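Local coordinates for protein N-acetylglucosamine 2-epimerase (Xylella fastidiosa, PDB 3GT5) that probably acts as a sugar isomerase of the N-acylglucosamine 2-epimerase family, at residues 142-145 with 146-150; 341-344 with 345-349. All coordinates share one frame; numbering follows the deposited sequence.

Contact 1: residues 142-145 with 146-150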
loop_
_atom_site.group_PDB
_atom_site.type_symbol
_atom_site.label_atom_id
_atom_site.label_comp_id
_atom_site.label_asym_id
_atom_site.label_seq_id
_atom_site.Cartn_x
_atom_site.Cartn_y
_atom_site.Cartn_z
ATOM N N CYS A 142 -16.521 12.346 5.632
ATOM C CA CYS A 142 -17.489 13.317 5.109
ATOM C C CYS A 142 -17.046 13.912 3.783
ATOM O O CYS A 142 -17.858 14.012 2.862
ATOM C CB CYS A 142 -17.781 14.399 6.116
ATOM S SG CYS A 142 -18.772 13.765 7.448
ATOM N N LEU A 143 -15.754 14.243 3.684
ATOM C CA LEU A 143 -15.173 14.783 2.460
ATOM C C LEU A 143 -15.280 13.783 1.295
ATOM O O LEU A 143 -15.692 14.173 0.176
ATOM C CB LEU A 143 -13.700 15.141 2.692
ATOM C CG LEU A 143 -13.070 15.865 1.494
ATOM C CD1 LEU A 143 -13.411 17.355 1.474
ATOM C CD2 LEU A 143 -11.543 15.589 1.496
ATOM N N LEU A 144 -14.940 12.516 1.563
ATOM C CA LEU A 144 -15.095 11.419 0.606
ATOM C C LEU A 144 -16.555 11.244 0.188
ATOM O O LEU A 144 -16.856 11.061 -0.996
ATOM C CB LEU A 144 -14.502 10.119 1.193
ATOM C CG LEU A 144 -12.973 10.131 1.250
ATOM C CD1 LEU A 144 -12.529 9.001 2.196
ATOM C CD2 LEU A 144 -12.415 9.945 -0.152
ATOM N N GLU A 145 -17.492 11.289 1.142
ATOM C CA GLU A 145 -18.917 11.115 0.775
ATOM C C GLU A 145 -19.418 12.275 -0.072
ATOM O O GLU A 145 -20.237 12.104 -0.963
ATOM C CB GLU A 145 -19.799 11.043 2.035
ATOM C CG GLU A 145 -19.724 9.702 2.824
ATOM C CD GLU A 145 -20.021 8.421 2.034
ATOM O OE1 GLU A 145 -21.177 7.937 1.974
ATOM O OE2 GLU A 145 -19.056 7.836 1.537
ATOM N N ARG A 146 -18.964 13.474 0.254
ATOM C CA ARG A 146 -19.406 14.699 -0.424
ATOM C C ARG A 146 -18.941 14.722 -1.867
ATOM O O ARG A 146 -19.708 15.116 -2.731
ATOM C CB ARG A 146 -18.860 15.920 0.328
ATOM C CG ARG A 146 -19.279 17.337 -0.114
ATOM C CD ARG A 146 -18.839 18.362 0.992
ATOM N NE ARG A 146 -19.465 17.994 2.284
ATOM C CZ ARG A 146 -18.868 17.566 3.419
ATOM N NH1 ARG A 146 -17.521 17.479 3.590
ATOM N NH2 ARG A 146 -19.675 17.231 4.436
ATOM N N HIS A 147 -17.699 14.314 -2.134
ATOM C CA HIS A 147 -17.121 14.501 -3.468
ATOM C C HIS A 147 -16.788 13.239 -4.252
ATOM O O HIS A 147 -16.930 13.221 -5.487
ATOM C CB HIS A 147 -15.848 15.333 -3.384
ATOM C CG HIS A 147 -16.042 16.688 -2.789
ATOM N ND1 HIS A 147 -16.800 17.675 -3.396
ATOM C CD2 HIS A 147 -15.514 17.247 -1.672
ATOM C CE1 HIS A 147 -16.733 18.779 -2.666
ATOM N NE2 HIS A 147 -15.966 18.545 -1.613
ATOM N N PHE A 148 -16.268 12.215 -3.579
ATOM C CA PHE A 148 -15.690 11.085 -4.274
ATOM C C PHE A 148 -16.591 9.855 -4.423
ATOM O O PHE A 148 -16.483 9.100 -5.356
ATOM C CB PHE A 148 -14.398 10.654 -3.560
ATOM C CG PHE A 148 -13.282 11.607 -3.722
ATOM C CD1 PHE A 148 -12.322 11.418 -4.721
ATOM C CD2 PHE A 148 -13.163 12.698 -2.883
ATOM C CE1 PHE A 148 -11.297 12.283 -4.884
ATOM C CE2 PHE A 148 -12.101 13.609 -3.057
ATOM C CZ PHE A 148 -11.174 13.393 -4.052
ATOM N N TRP A 149 -17.446 9.598 -3.442
ATOM C CA TRP A 149 -18.239 8.388 -3.431
ATOM C C TRP A 149 -19.289 8.388 -4.535
ATOM O O TRP A 149 -19.991 9.388 -4.743
ATOM C CB TRP A 149 -18.907 8.248 -2.077
ATOM C CG TRP A 149 -19.729 7.033 -1.926
ATOM C CD1 TRP A 149 -21.043 7.009 -1.561
ATOM C CD2 TRP A 149 -19.313 5.645 -2.011
ATOM N NE1 TRP A 149 -21.487 5.719 -1.466
ATOM C CE2 TRP A 149 -20.446 4.861 -1.739
ATOM C CE3 TRP A 149 -18.105 4.997 -2.323
ATOM C CZ2 TRP A 149 -20.414 3.458 -1.736
ATOM C CZ3 TRP A 149 -18.075 3.607 -2.317
ATOM C CH2 TRP A 149 -19.214 2.851 -2.014
ATOM N N ASP A 150 -19.401 7.280 -5.247
ATOM C CA ASP A 150 -20.461 7.118 -6.268
ATOM C C ASP A 150 -21.317 5.921 -5.874
ATOM O O ASP A 150 -21.035 4.757 -6.252
ATOM C CB ASP A 150 -19.773 6.932 -7.625
ATOM C CG ASP A 150 -20.709 7.071 -8.824
ATOM O OD1 ASP A 150 -21.950 7.158 -8.691
ATOM O OD2 ASP A 150 -20.116 7.045 -9.918
HETATM O O HOH W 1 -19.879 12.139 -3.816
#
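R146 folds back over the preceding helical turn and lays its guanidinium against C142. With CG anti to the backbone N (chi1 -175°) and the chain kinked at chi3, one guanidinium face comes over C142 O, which stands 3.5 Å above the plane of the R146 group near its rim. R146 NH2 also reaches C142 CB at 3.8 Å. The backbone hydrogen bond from R146 N to C142 O (2.9 Å) ties the same two residues.

E145 lies alongside W149, both side chains pointing the same way, and a bend at chi2 (-55°) brings its carboxylate over one face of the indole. E145 OE2 sits 3.6 Å from W149 CG, with carboxylate and ring planes 32° apart. R197 completes the group: it forms a salt bridge with E145 OE2 and a cation-pi contact with W149. L143 sets its CD1 methyl at the edge of the H147 ring, in plane, 3.8 Å from H147 CD2. R146 CG lies over one face of that imidazole, and the ring also stacks with W164. L144 CD2 packs 3.9 Å from F148 CD2.

At the turn, L144 O accepts from F148 N and W149 N, which approach from opposite faces of its carbonyl plane, both at 2.9 Å. A water donates to E145 O and W149 O, bridging the turn. The chain thus passes from helix 133-147 into strand 149-150, an outermost strand of an antiparallel sheet. A carboxylate over an indole face would by itself be electrostatically poor; R197, shared by both groups, probably offsets that and holds E145 ionised.

Contact 2: residues 341-344 with 345-349; sequences YAWQ and HMVDH
Y341 and M346 pack closely on the buried side, where A342 and V347 also lie. Y341 CE2 meets M346 CG at 3.7 Å, and M346 SD makes an oblique Met-aromatic contact with the tyrosine ring; both side chains also touch Q312 of helix 309-326. H345 CB lies over one face of the Y341 ring, and the rings of Y341 and H345 pair obliquely, planes at 35° and centroids 5.0 Å apart. Y341 OH is hydrogen-bonded to N362.

The chain is here leaving helix 329-346, and A342 O takes two donors, M346 N (2.9 Å) and V347 N (3.0 Å), from opposite faces of its plane. In this family such helices pair into the alpha-hairpins of an (alpha/alpha)6 barrel.

Q344 and H349 are the exposed residues. With CG anti to its backbone N (chi1 178°), Q344 lays CG over the H345 ring in a CH-pi contact, 3.7 Å from the centroid. H349 CE1 stands 3.2 Å above the centre of the W343 indole, edge-to-face with planes at 65°. The H349 NE2 to W343 O hydrogen bond is short (2.7 Å) and nearly straight, and it lies in both the carbonyl and the imidazole planes, fixing the ring's rotation. A water donates to W343 O and V347 O, joining the helical turn to the departing loop.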
loop_
_atom_site.group_PDB
_atom_site.type_symbol
_atom_site.label_atom_id
_atom_site.label_comp_id
_atom_site.label_asym_id
_atom_site.label_seq_id
_atom_site.Cartn_x
_atom_site.Cartn_y
_atom_site.Cartn_z
ATOM N N TYR A 341 13.858 -15.361 -2.130
ATOM C CA TYR A 341 14.190 -14.376 -3.164
ATOM C C TYR A 341 14.499 -12.965 -2.615
ATOM O O TYR A 341 15.502 -12.312 -2.936
ATOM C CB TYR A 341 13.053 -14.286 -4.179
ATOM C CG TYR A 341 13.329 -13.212 -5.167
ATOM C CD1 TYR A 341 14.278 -13.396 -6.168
ATOM C CD2 TYR A 341 12.712 -11.981 -5.084
ATOM C CE1 TYR A 341 14.576 -12.392 -7.035
ATOM C CE2 TYR A 341 13.020 -10.955 -5.947
ATOM C CZ TYR A 341 13.959 -11.163 -6.932
ATOM O OH TYR A 341 14.313 -10.148 -7.822
ATOM N N ALA A 342 13.589 -12.475 -1.803
ATOM C CA ALA A 342 13.732 -11.141 -1.237
ATOM C C ALA A 342 14.987 -11.040 -0.378
ATOM O O ALA A 342 15.721 -10.086 -0.475
ATOM C CB ALA A 342 12.471 -10.803 -0.422
ATOM N N TRP A 343 15.226 -12.017 0.465
ATOM C CA TRP A 343 16.431 -11.986 1.318
ATOM C C TRP A 343 17.738 -11.988 0.513
ATOM O O TRP A 343 18.659 -11.262 0.842
ATOM C CB TRP A 343 16.411 -13.160 2.286
ATOM C CG TRP A 343 17.300 -12.981 3.429
ATOM C CD1 TRP A 343 18.426 -13.697 3.693
ATOM C CD2 TRP A 343 17.134 -12.060 4.511
ATOM N NE1 TRP A 343 18.981 -13.278 4.891
ATOM C CE2 TRP A 343 18.222 -12.257 5.398
ATOM C CE3 TRP A 343 16.194 -11.066 4.804
ATOM C CZ2 TRP A 343 18.405 -11.469 6.560
ATOM C CZ3 TRP A 343 16.380 -10.281 5.957
ATOM C CH2 TRP A 343 17.479 -10.491 6.815
ATOM N N GLN A 344 17.768 -12.752 -0.565
ATOM C CA GLN A 344 18.961 -12.868 -1.382
ATOM C C GLN A 344 19.162 -11.626 -2.252
ATOM O O GLN A 344 20.305 -11.204 -2.476
ATOM C CB GLN A 344 18.925 -14.141 -2.255
ATOM C CG GLN A 344 20.146 -14.285 -3.176
ATOM C CD GLN A 344 21.444 -14.422 -2.397
ATOM O OE1 GLN A 344 21.526 -15.203 -1.437
ATOM N NE2 GLN A 344 22.468 -13.655 -2.797
ATOM N N HIS A 345 18.081 -11.050 -2.785
ATOM C CA HIS A 345 18.221 -9.976 -3.780
ATOM C C HIS A 345 17.722 -8.571 -3.463
ATOM O O HIS A 345 18.219 -7.597 -4.010
ATOM C CB HIS A 345 17.570 -10.420 -5.094
ATOM C CG HIS A 345 18.220 -11.630 -5.711
ATOM N ND1 HIS A 345 17.668 -12.889 -5.659
ATOM C CD2 HIS A 345 19.399 -11.765 -6.369
ATOM C CE1 HIS A 345 18.483 -13.749 -6.251
ATOM N NE2 HIS A 345 19.540 -13.089 -6.685
ATOM N N MET A 346 16.653 -8.469 -2.683
ATOM C CA MET A 346 15.981 -7.194 -2.497
ATOM C C MET A 346 16.279 -6.472 -1.178
ATOM O O MET A 346 16.180 -5.258 -1.108
ATOM C CB MET A 346 14.457 -7.388 -2.625
ATOM C CG MET A 346 14.042 -7.975 -3.978
ATOM S SD MET A 346 12.663 -7.100 -4.849
ATOM C CE MET A 346 13.478 -5.562 -4.912
ATOM N N VAL A 347 16.612 -7.211 -0.127
ATOM C CA VAL A 347 16.891 -6.586 1.156
ATOM C C VAL A 347 18.361 -6.160 1.207
ATOM O O VAL A 347 19.250 -6.951 0.905
ATOM C CB VAL A 347 16.619 -7.582 2.311
ATOM C CG1 VAL A 347 17.033 -6.944 3.672
ATOM C CG2 VAL A 347 15.157 -8.032 2.335
ATOM N N ASP A 348 18.595 -4.920 1.597
ATOM C CA ASP A 348 19.955 -4.341 1.659
ATOM C C ASP A 348 20.530 -4.744 3.021
ATOM O O ASP A 348 20.145 -4.190 4.042
ATOM C CB ASP A 348 19.896 -2.832 1.510
ATOM C CG ASP A 348 21.290 -2.157 1.560
ATOM O OD1 ASP A 348 22.276 -2.812 2.033
ATOM O OD2 ASP A 348 21.415 -0.998 1.104
ATOM N N HIS A 349 21.429 -5.715 3.019
ATOM C CA HIS A 349 22.023 -6.210 4.273
ATOM C C HIS A 349 23.126 -5.304 4.846
ATOM O O HIS A 349 23.542 -5.516 5.980
ATOM C CB HIS A 349 22.524 -7.625 4.096
ATOM C CG HIS A 349 21.431 -8.566 3.687
ATOM N ND1 HIS A 349 20.373 -8.857 4.517
ATOM C CD2 HIS A 349 21.162 -9.167 2.508
ATOM C CE1 HIS A 349 19.527 -9.648 3.886
ATOM N NE2 HIS A 349 20.002 -9.888 2.678
HETATM O O HOH W 2 19.511 -8.975 -0.781
#

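Overall arrangement
Contact 1 closes well before contact 2 opens along the chain. Their centres are 41 Å apart, the nearest atoms about 31 Å, and they lie on opposite sides of the chain's centre, roughly 20 Å from it, without touching. Each sits where a different helix gives way to what follows: 133-147 leads into strand 149-150 of the antiparallel sheet, 329-346 into a loop. Each also leans on the helix preceding it in sequence, 112-127 for contact 1 and 309-326 for contact 2. Both belong to the N-acylglucosamine 2-epimerase region of the chain, whose fold in this family is an (alpha/alpha)6 barrel. The two helix ends therefore lie at separate, distant places on the outside of the chain.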